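PDB 5MUM: Bacint_00347 from Bacteroides intestinalis DSM 17393, which probably hydrolyses rhamnose-linked glycosidic bonds, as a rhamnosidase-type glycoside hydrolase built on a beta-propeller. Local coordinates for residues 68-73 against 108-113; 49-54 against 98-103; 318-323 against 353-358. All coordinates share one frame; numbering follows the deposited sequence.

Contact 1. Residues 68-73 against 108-113; sequences LVLGKR and LHLSFD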
loop_
_atom_site.group_PDB
_atom_site.type_symbol
_atom_site.label_atom_id
_atom_site.label_comp_id
_atom_site.label_asym_id
_atom_site.label_seq_id
_atom_site.Cartn_x
_atom_site.Cartn_y
_atom_site.Cartn_z
ATOM N N LEU A 68 6.047 -2.097 -18.701
ATOM C CA LEU A 68 6.366 -1.233 -17.581
ATOM C C LEU A 68 6.898 0.068 -18.112
ATOM O O LEU A 68 7.949 0.078 -18.785
ATOM C CB LEU A 68 7.412 -1.896 -16.694
ATOM C CG LEU A 68 8.098 -1.046 -15.617
ATOM C CD1 LEU A 68 7.057 -0.564 -14.662
ATOM C CD2 LEU A 68 9.117 -1.910 -14.913
ATOM N N VAL A 69 6.177 1.142 -17.802
ATOM C CA VAL A 69 6.562 2.495 -18.115
ATOM C C VAL A 69 6.999 3.190 -16.839
ATOM O O VAL A 69 6.365 3.011 -15.770
ATOM C CB VAL A 69 5.378 3.280 -18.733
ATOM C CG1 VAL A 69 5.728 4.752 -18.959
ATOM C CG2 VAL A 69 4.949 2.616 -20.029
ATOM N N LEU A 70 8.070 3.974 -16.956
ATOM C CA LEU A 70 8.550 4.861 -15.889
ATOM C C LEU A 70 8.392 6.281 -16.345
ATOM O O LEU A 70 8.619 6.592 -17.520
ATOM C CB LEU A 70 10.014 4.667 -15.600
ATOM C CG LEU A 70 10.445 3.269 -15.214
ATOM C CD1 LEU A 70 11.940 3.182 -15.097
ATOM C CD2 LEU A 70 9.727 2.902 -13.917
ATOM N N GLY A 71 7.991 7.138 -15.429
ATOM C CA GLY A 71 7.899 8.544 -15.702
ATOM C C GLY A 71 8.465 9.389 -14.611
ATOM O O GLY A 71 8.568 8.972 -13.474
ATOM N N LYS A 72 8.818 10.612 -14.976
ATOM C CA LYS A 72 9.216 11.583 -14.002
ATOM C C LYS A 72 8.839 12.986 -14.435
ATOM O O LYS A 72 8.697 13.251 -15.637
ATOM C CB LYS A 72 10.698 11.485 -13.744
ATOM C CG LYS A 72 11.641 12.048 -14.798
ATOM C CD LYS A 72 13.064 11.764 -14.324
ATOM C CE LYS A 72 14.092 12.795 -14.722
ATOM N NZ LYS A 72 15.208 12.921 -13.725
ATOM N N ARG A 73 8.666 13.860 -13.451
ATOM C CA ARG A 73 8.429 15.268 -13.712
ATOM C C ARG A 73 9.038 16.083 -12.599
ATOM O O ARG A 73 9.328 15.567 -11.515
ATOM C CB ARG A 73 6.949 15.587 -13.800
ATOM C CG ARG A 73 6.179 15.305 -12.494
ATOM C CD ARG A 73 4.875 16.026 -12.475
ATOM N NE ARG A 73 4.078 15.697 -11.291
ATOM C CZ ARG A 73 3.008 16.363 -10.897
ATOM N NH1 ARG A 73 2.601 17.432 -11.576
ATOM N NH2 ARG A 73 2.321 15.962 -9.825
ATOM N N LEU A 108 16.358 4.531 -8.673
ATOM C CA LEU A 108 15.044 3.882 -8.666
ATOM C C LEU A 108 15.218 2.390 -8.427
ATOM O O LEU A 108 16.115 1.758 -9.008
ATOM C CB LEU A 108 14.323 4.059 -10.001
ATOM C CG LEU A 108 13.767 5.439 -10.341
ATOM C CD1 LEU A 108 14.889 6.441 -10.597
ATOM C CD2 LEU A 108 12.857 5.330 -11.545
ATOM N N HIS A 109 14.332 1.844 -7.608
ATOM C CA HIS A 109 14.256 0.428 -7.347
ATOM C C HIS A 109 12.860 0.029 -7.763
ATOM O O HIS A 109 11.887 0.647 -7.348
ATOM C CB HIS A 109 14.430 0.178 -5.861
ATOM C CG HIS A 109 15.821 0.389 -5.385
ATOM N ND1 HIS A 109 16.403 1.638 -5.299
ATOM C CD2 HIS A 109 16.740 -0.487 -4.930
ATOM C CE1 HIS A 109 17.642 1.504 -4.851
ATOM N NE2 HIS A 109 17.872 0.232 -4.606
ATOM N N LEU A 110 12.772 -1.018 -8.543
ATOM C CA LEU A 110 11.515 -1.440 -9.159
ATOM C C LEU A 110 11.361 -2.898 -8.902
ATOM O O LEU A 110 12.317 -3.637 -9.068
ATOM C CB LEU A 110 11.573 -1.267 -10.676
ATOM C CG LEU A 110 11.050 0.003 -11.308
ATOM C CD1 LEU A 110 9.575 0.135 -11.044
ATOM C CD2 LEU A 110 11.848 1.229 -10.838
ATOM N N SER A 111 10.158 -3.307 -8.531
ATOM C CA SER A 111 9.847 -4.692 -8.397
ATOM C C SER A 111 8.439 -4.915 -8.919
ATOM O O SER A 111 7.522 -4.126 -8.673
ATOM C CB SER A 111 9.983 -5.142 -6.955
ATOM O OG SER A 111 9.959 -6.547 -6.868
ATOM N N PHE A 112 8.270 -5.949 -9.711
ATOM C CA PHE A 112 7.052 -6.019 -10.499
ATOM C C PHE A 112 6.716 -7.414 -10.947
ATOM O O PHE A 112 7.562 -8.311 -10.969
ATOM C CB PHE A 112 7.182 -5.110 -11.729
ATOM C CG PHE A 112 8.456 -5.318 -12.484
ATOM C CD1 PHE A 112 9.608 -4.650 -12.118
ATOM C CD2 PHE A 112 8.522 -6.241 -13.521
ATOM C CE1 PHE A 112 10.807 -4.894 -12.780
ATOM C CE2 PHE A 112 9.707 -6.472 -14.195
ATOM C CZ PHE A 112 10.857 -5.780 -13.829
ATOM N N ASP A 113 5.456 -7.567 -11.296
ATOM C CA ASP A 113 4.969 -8.687 -12.101
ATOM C C ASP A 113 5.054 -10.049 -11.382
ATOM O O ASP A 113 5.557 -11.036 -11.956
ATOM C CB ASP A 113 5.686 -8.730 -13.468
ATOM C CG ASP A 113 5.056 -9.736 -14.424
ATOM O OD1 ASP A 113 3.826 -9.994 -14.307
ATOM O OD2 ASP A 113 5.790 -10.263 -15.280
#
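One face of the Phe112 ring is covered by Leu68, whose CD2 methyl stands 4.1 Å from the ring centroid and only 16° off the ring normal, a CH-pi contact. The methyl sits slightly toward the rim and is nearest the ring at CD1 of Phe112, 3.9 Å from CD2 of Leu68. The Phe112 side chain also touches Ile98 and Tyr62.

This is packing between neighbouring beta-propeller blades. Strand 67-74 belongs to a four-stranded antiparallel sheet and strand 108-112 is the middle strand of the next sheet, and their axes here pass 10.4 Å apart with the chains running in nearly opposite directions. Such a gap is too wide for backbone pairing and is filled by interleaved side chains: Leu68 and Leu70 point from one sheet toward Leu108, Leu110 and Phe112 of the other. Leu68 reaches the ring because its CG lies anti to the backbone N (chi1 168°), which carries the branch across at about a right angle to the phenylalanine side chain. Ile98, on the adjoining strand, touches Leu68, Leu110 and Phe112 and so extends this apolar layer, while Leu132 packs against Leu70.

Farther along, Leu70 and Leu110 slide past each other in opposite directions, with CD2 of Leu70 4.0 Å from CD1 of Leu110; the other methyl of Leu70, CD1, lies 4.3 Å from CD2 of Leu108.

Contact 2. Residues 49-54 against 98-103; sequences SLVTQG and ISMMLD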
loop_
_atom_site.group_PDB
_atom_site.type_symbol
_atom_site.label_atom_id
_atom_site.label_comp_id
_atom_site.label_asym_id
_atom_site.label_seq_id
_atom_site.Cartn_x
_atom_site.Cartn_y
_atom_site.Cartn_z
ATOM N N SER A 49 3.399 3.444 -6.359
ATOM C CA SER A 49 3.124 3.769 -7.768
ATOM C C SER A 49 3.691 5.137 -8.129
ATOM O O SER A 49 3.905 5.421 -9.313
ATOM C CB SER A 49 1.627 3.760 -7.994
ATOM O OG SER A 49 0.996 4.709 -7.152
ATOM N N LEU A 50 3.813 5.994 -7.116
ATOM C CA LEU A 50 4.142 7.384 -7.259
ATOM C C LEU A 50 5.018 7.770 -6.105
ATOM O O LEU A 50 4.683 7.506 -4.951
ATOM C CB LEU A 50 2.813 8.175 -7.223
ATOM C CG LEU A 50 2.656 9.589 -7.695
ATOM C CD1 LEU A 50 3.026 9.706 -9.168
ATOM C CD2 LEU A 50 1.203 10.035 -7.458
ATOM N N VAL A 51 6.156 8.400 -6.381
ATOM C CA VAL A 51 7.031 8.792 -5.307
ATOM C C VAL A 51 7.828 10.036 -5.648
ATOM O O VAL A 51 8.298 10.189 -6.745
ATOM C CB VAL A 51 7.968 7.632 -4.908
ATOM C CG1 VAL A 51 8.903 7.266 -6.038
ATOM C CG2 VAL A 51 8.734 7.992 -3.661
ATOM N N THR A 52 7.932 10.934 -4.684
ATOM C CA THR A 52 8.735 12.154 -4.825
ATOM C C THR A 52 10.076 12.008 -4.158
ATOM O O THR A 52 10.185 11.407 -3.078
ATOM C CB THR A 52 7.996 13.314 -4.169
ATOM O OG1 THR A 52 6.889 13.656 -5.004
ATOM C CG2 THR A 52 8.904 14.534 -3.956
ATOM N N GLN A 53 11.098 12.604 -4.776
ATOM C CA GLN A 53 12.345 12.850 -4.116
ATOM C C GLN A 53 12.836 14.213 -4.545
ATOM O O GLN A 53 12.905 14.488 -5.729
ATOM C CB GLN A 53 13.393 11.784 -4.443
ATOM C CG GLN A 53 14.655 11.970 -3.609
ATOM C CD GLN A 53 15.434 10.689 -3.407
ATOM O OE1 GLN A 53 14.941 9.723 -2.813
ATOM N NE2 GLN A 53 16.647 10.675 -3.897
ATOM N N GLY A 54 13.135 15.063 -3.574
ATOM C CA GLY A 54 13.599 16.422 -3.844
ATOM C C GLY A 54 12.446 17.151 -4.521
ATOM O O GLY A 54 11.297 17.081 -4.047
ATOM N N ILE A 98 3.335 -3.276 -10.006
ATOM C CA ILE A 98 4.637 -2.658 -9.900
ATOM C C ILE A 98 4.701 -1.825 -8.614
ATOM O O ILE A 98 3.821 -1.004 -8.376
ATOM C CB ILE A 98 4.863 -1.689 -11.065
ATOM C CG1 ILE A 98 4.712 -2.408 -12.414
ATOM C CG2 ILE A 98 6.190 -0.953 -10.899
ATOM C CD1 ILE A 98 4.101 -1.486 -13.456
ATOM N N SER A 99 5.771 -2.024 -7.850
ATOM C CA SER A 99 6.179 -1.145 -6.765
ATOM C C SER A 99 7.559 -0.533 -7.052
ATOM O O SER A 99 8.476 -1.206 -7.511
ATOM C CB SER A 99 6.201 -1.888 -5.435
ATOM O OG SER A 99 4.858 -2.094 -4.979
ATOM N N MET A 100 7.663 0.760 -6.789
ATOM C CA MET A 100 8.876 1.517 -6.991
ATOM C C MET A 100 9.172 2.366 -5.776
ATOM O O MET A 100 8.289 2.722 -4.970
ATOM C CB MET A 100 8.757 2.421 -8.219
ATOM C CG MET A 100 8.056 3.731 -7.967
ATOM S SD MET A 100 7.642 4.725 -9.398
ATOM C CE MET A 100 9.193 4.773 -10.224
ATOM N N MET A 101 10.450 2.691 -5.671
ATOM C CA MET A 101 10.916 3.609 -4.662
ATOM C C MET A 101 12.263 4.145 -5.114
ATOM O O MET A 101 12.978 3.509 -5.934
ATOM C CB MET A 101 11.025 2.876 -3.315
ATOM C CG MET A 101 11.393 3.722 -2.113
ATOM S SD MET A 101 10.264 5.071 -1.868
ATOM C CE MET A 101 8.699 4.217 -1.672
ATOM N N LEU A 102 12.625 5.326 -4.630
ATOM C CA LEU A 102 13.985 5.784 -4.834
ATOM C C LEU A 102 14.731 5.682 -3.536
ATOM O O LEU A 102 14.167 5.991 -2.476
ATOM C CB LEU A 102 14.027 7.229 -5.326
ATOM C CG LEU A 102 13.805 7.356 -6.832
ATOM C CD1 LEU A 102 12.367 7.107 -7.194
ATOM C CD2 LEU A 102 14.208 8.724 -7.276
ATOM N N ASP A 103 15.996 5.282 -3.611
ATOM C CA ASP A 103 16.863 5.322 -2.447
ATOM C C ASP A 103 17.479 6.709 -2.261
ATOM O O ASP A 103 17.239 7.612 -3.059
ATOM C CB ASP A 103 17.909 4.219 -2.501
ATOM C CG ASP A 103 18.955 4.408 -3.613
ATOM O OD1 ASP A 103 19.321 5.550 -3.966
ATOM O OD2 ASP A 103 19.462 3.364 -4.115
#
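Asp103 is held at its carboxylate by two backbone amides, those of Asp105 and Tyr107, which both bond to OD1 and fix the turn that follows strand 98-102. Its carbonyl oxygen turns to the neighbouring strand, where the side-chain amide of Gln53 comes up to it, with CD of Gln53 3.6 Å from O of Asp103.

The two strands are edge strands of adjacent beta-propeller blades, and they run parallel, 5° apart, with axes 7.0 Å from each other. Side chains fill the space between them, as is usual for the inner strands of propeller blades, which stand side by side around the central axis.

Val51 is the wedge of the interface, and its two methyls go to different partners. CG1, placed between the backbone N and the carbonyl carbon (chi1 64°), packs 3.7 Å from CD1 of Leu102 and also meets CG of Met100. CG2 instead lies 3.8 Å from SD of Met101, whose CB turns away from strand 50-53 but whose chain, bent at chi2, brings the sulfur back. The backbone N of Leu102 is buried here with no partner in the model.

Gln53 stretches out fully to cover the end of this core, its CD 4.2 Å from CB of Leu102. Cutting this side chain back to an alanine is likely to open a gap beside Leu102 and leave the Asp103 carbonyl without its amide neighbour.

Ser49 OG bonds to Ser390 OG and Thr52 OG1 to Asp392. At the start of the pair, Met100, extended at chi2, carries its SD to 3.8 Å from the carbonyl O of Ser49.

Contact 3. Residues 318-323 against 353-358; sequences SDRHTP and RDEERG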
loop_
_atom_site.group_PDB
_atom_site.type_symbol
_atom_site.label_atom_id
_atom_site.label_comp_id
_atom_site.label_asym_id
_atom_site.label_seq_id
_atom_site.Cartn_x
_atom_site.Cartn_y
_atom_site.Cartn_z
ATOM N N SER A 318 -17.602 5.926 6.973
ATOM C CA SER A 318 -18.626 6.022 5.969
ATOM C C SER A 318 -20.040 5.912 6.547
ATOM O O SER A 318 -20.230 5.609 7.721
ATOM C CB SER A 318 -18.420 4.912 4.940
ATOM O OG SER A 318 -18.472 3.624 5.526
ATOM N N ASP A 319 -21.024 6.170 5.697
ATOM C CA ASP A 319 -22.434 6.068 6.089
ATOM C C ASP A 319 -23.160 5.396 4.922
ATOM O O ASP A 319 -24.092 5.960 4.292
ATOM C CB ASP A 319 -22.950 7.471 6.410
ATOM C CG ASP A 319 -24.412 7.506 6.806
ATOM O OD1 ASP A 319 -24.936 6.577 7.474
ATOM O OD2 ASP A 319 -25.041 8.513 6.435
ATOM N N ARG A 320 -22.696 4.201 4.614
ATOM C CA ARG A 320 -23.173 3.445 3.464
ATOM C C ARG A 320 -24.472 2.746 3.762
ATOM O O ARG A 320 -24.804 2.534 4.903
ATOM C CB ARG A 320 -22.149 2.380 3.038
ATOM C CG ARG A 320 -20.719 2.884 2.842
ATOM C CD ARG A 320 -19.778 1.787 2.354
ATOM N NE ARG A 320 -20.151 1.392 0.996
ATOM C CZ ARG A 320 -20.870 0.332 0.659
ATOM N NH1 ARG A 320 -21.245 -0.568 1.556
ATOM N NH2 ARG A 320 -21.217 0.167 -0.625
ATOM N N HIS A 321 -25.191 2.367 2.711
ATOM C CA HIS A 321 -26.480 1.680 2.839
ATOM C C HIS A 321 -26.601 0.447 1.989
ATOM O O HIS A 321 -27.629 -0.217 2.042
ATOM C CB HIS A 321 -27.589 2.673 2.486
ATOM C CG HIS A 321 -27.656 3.814 3.428
ATOM N ND1 HIS A 321 -28.351 3.747 4.617
ATOM C CD2 HIS A 321 -27.081 5.035 3.389
ATOM C CE1 HIS A 321 -28.177 4.880 5.275
ATOM N NE2 HIS A 321 -27.424 5.680 4.541
ATOM N N THR A 322 -25.553 0.097 1.236
ATOM C CA THR A 322 -25.629 -0.953 0.225
ATOM C C THR A 322 -24.841 -2.159 0.693
ATOM O O THR A 322 -23.592 -2.079 0.808
ATOM C CB THR A 322 -25.096 -0.461 -1.136
ATOM O OG1 THR A 322 -25.692 0.795 -1.435
ATOM C CG2 THR A 322 -25.417 -1.420 -2.243
ATOM N N PRO A 323 -25.538 -3.275 0.972
ATOM C CA PRO A 323 -24.823 -4.490 1.330
ATOM C C PRO A 323 -23.949 -4.987 0.217
ATOM O O PRO A 323 -24.242 -4.749 -0.966
ATOM C CB PRO A 323 -25.959 -5.508 1.609
ATOM C CG PRO A 323 -27.124 -4.659 1.927
ATOM C CD PRO A 323 -26.993 -3.532 0.948
ATOM N N ARG A 353 -13.278 4.676 -2.891
ATOM C CA ARG A 353 -14.101 4.661 -4.106
ATOM C C ARG A 353 -15.225 3.723 -3.775
ATOM O O ARG A 353 -14.994 2.633 -3.226
ATOM C CB ARG A 353 -13.302 4.178 -5.301
ATOM C CG ARG A 353 -14.078 3.837 -6.567
ATOM C CD ARG A 353 -14.566 2.401 -6.594
ATOM N NE ARG A 353 -13.455 1.476 -6.547
ATOM C CZ ARG A 353 -13.560 0.165 -6.368
ATOM N NH1 ARG A 353 -14.744 -0.408 -6.120
ATOM N NH2 ARG A 353 -12.462 -0.585 -6.356
ATOM N N ASP A 354 -16.427 4.112 -4.152
ATOM C CA ASP A 354 -17.622 3.384 -3.719
ATOM C C ASP A 354 -18.657 3.432 -4.840
ATOM O O ASP A 354 -18.964 4.512 -5.383
ATOM C CB ASP A 354 -18.136 4.064 -2.451
ATOM C CG ASP A 354 -19.241 3.290 -1.730
ATOM O OD1 ASP A 354 -19.967 2.462 -2.327
ATOM O OD2 ASP A 354 -19.391 3.552 -0.516
ATOM N N GLU A 355 -19.237 2.284 -5.136
ATOM C CA GLU A 355 -20.357 2.223 -6.081
ATOM C C GLU A 355 -21.521 3.173 -5.735
ATOM O O GLU A 355 -22.200 3.652 -6.635
ATOM C CB GLU A 355 -20.856 0.792 -6.225
ATOM C CG GLU A 355 -21.673 0.223 -5.059
ATOM C CD GLU A 355 -22.324 -1.126 -5.423
ATOM O OE1 GLU A 355 -22.230 -1.506 -6.622
ATOM O OE2 GLU A 355 -22.873 -1.832 -4.525
ATOM N N GLU A 356 -21.743 3.457 -4.454
ATOM C CA GLU A 356 -22.798 4.406 -4.032
ATOM C C GLU A 356 -22.536 5.804 -4.488
ATOM O O GLU A 356 -23.450 6.601 -4.543
ATOM C CB GLU A 356 -22.934 4.469 -2.501
ATOM C CG GLU A 356 -23.445 3.194 -1.868
ATOM C CD GLU A 356 -23.779 3.348 -0.389
ATOM O OE1 GLU A 356 -23.376 4.320 0.302
ATOM O OE2 GLU A 356 -24.494 2.485 0.107
ATOM N N ARG A 357 -21.264 6.126 -4.741
ATOM C CA ARG A 357 -20.865 7.418 -5.204
ATOM C C ARG A 357 -20.473 7.411 -6.692
ATOM O O ARG A 357 -19.676 8.245 -7.120
ATOM C CB ARG A 357 -19.729 7.921 -4.307
ATOM C CG ARG A 357 -20.136 8.049 -2.844
ATOM C CD ARG A 357 -19.160 8.899 -2.042
ATOM N NE ARG A 357 -19.195 10.289 -2.472
ATOM C CZ ARG A 357 -20.077 11.198 -2.064
ATOM N NH1 ARG A 357 -21.022 10.904 -1.170
ATOM N NH2 ARG A 357 -19.985 12.439 -2.532
ATOM N N GLY A 358 -21.020 6.476 -7.473
ATOM C CA GLY A 358 -20.700 6.361 -8.896
ATOM C C GLY A 358 -19.282 5.890 -9.186
ATOM O O GLY A 358 -18.754 6.140 -10.258
HETATM O O HOH W 1 -22.139 -2.124 -1.919
#
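Arg320 and Asp354 approach from opposite directions and meet side-on, one nitrogen to each carboxylate oxygen: NE of Arg320 bonds to OD2 of Asp354 at 2.7 Å, and NH2 of Arg320 to OD1 of Asp354 at 3.1 Å. Both oxygens lie close to the guanidinium plane and are met on their syn sides by nitrogens standing out of the carboxylate plane, the two flat groups being turned 28° from each other. The bend in the arginine chain at chi3 (67°) turns the guanidinium edge to the aspartate.

A second carboxylate takes a different position. Glu356 stacks over one guanidinium face, its plane tilted 24°, with OE2 of Glu356 4.1 Å from NH2 of Arg320; no N-H points at it, so this pair is joined by charge alone. The same OE2 is gripped by the other loop: the backbone N of His321 reaches its syn lone pair at 2.7 Å, and OG1 of Thr322 donates to its anti lone pair.

Asp354 also serves its own loop. Its OD1 accepts from the backbone N of Glu356 at 2.9 Å, an Asx turn, and this amide and Arg320 NH2 come from opposite faces of the carboxylate. Within its own loop, NH1 of Arg320 bonds to the carbonyl O of Thr322, and a water at the guanidinium edge accepts from NH2 of Arg320 at 2.8 Å. Pro300 O takes a further bond from NH1.

The pairing joins the loop after strand 312-316, the last of its propeller blade, to the turn between strands 347-352 and 362-366 of the next. With the Arg320-Asp354 pair buried and Glu356 nearby, the guanidinium charge is probably well balanced, and both loops are held by charge and directed bonds rather than by apolar surface.

Contacts 1 and 2 join the same two propeller blades at different depths, their centres 8 Å apart. The 98-103 and 108-113 segments are neighbours in one antiparallel sheet, where His109 N lies 2.7 Å from Met101 O, probably hydrogen-bonded, so the inner parallel pair of contact 2 and the more peripheral apolar layer of contact 1 form one continuous interface. Contact 3 joins a different pair of blades through polar loops, its centre 33 Å from that of contact 1 and 31 Å from that of contact 2, which lies across the chain's centre from it. A 1,2-ethanediol, probably from the crystallisation liquor, sits about 3 Å from the Ser49 side chain in contact 2.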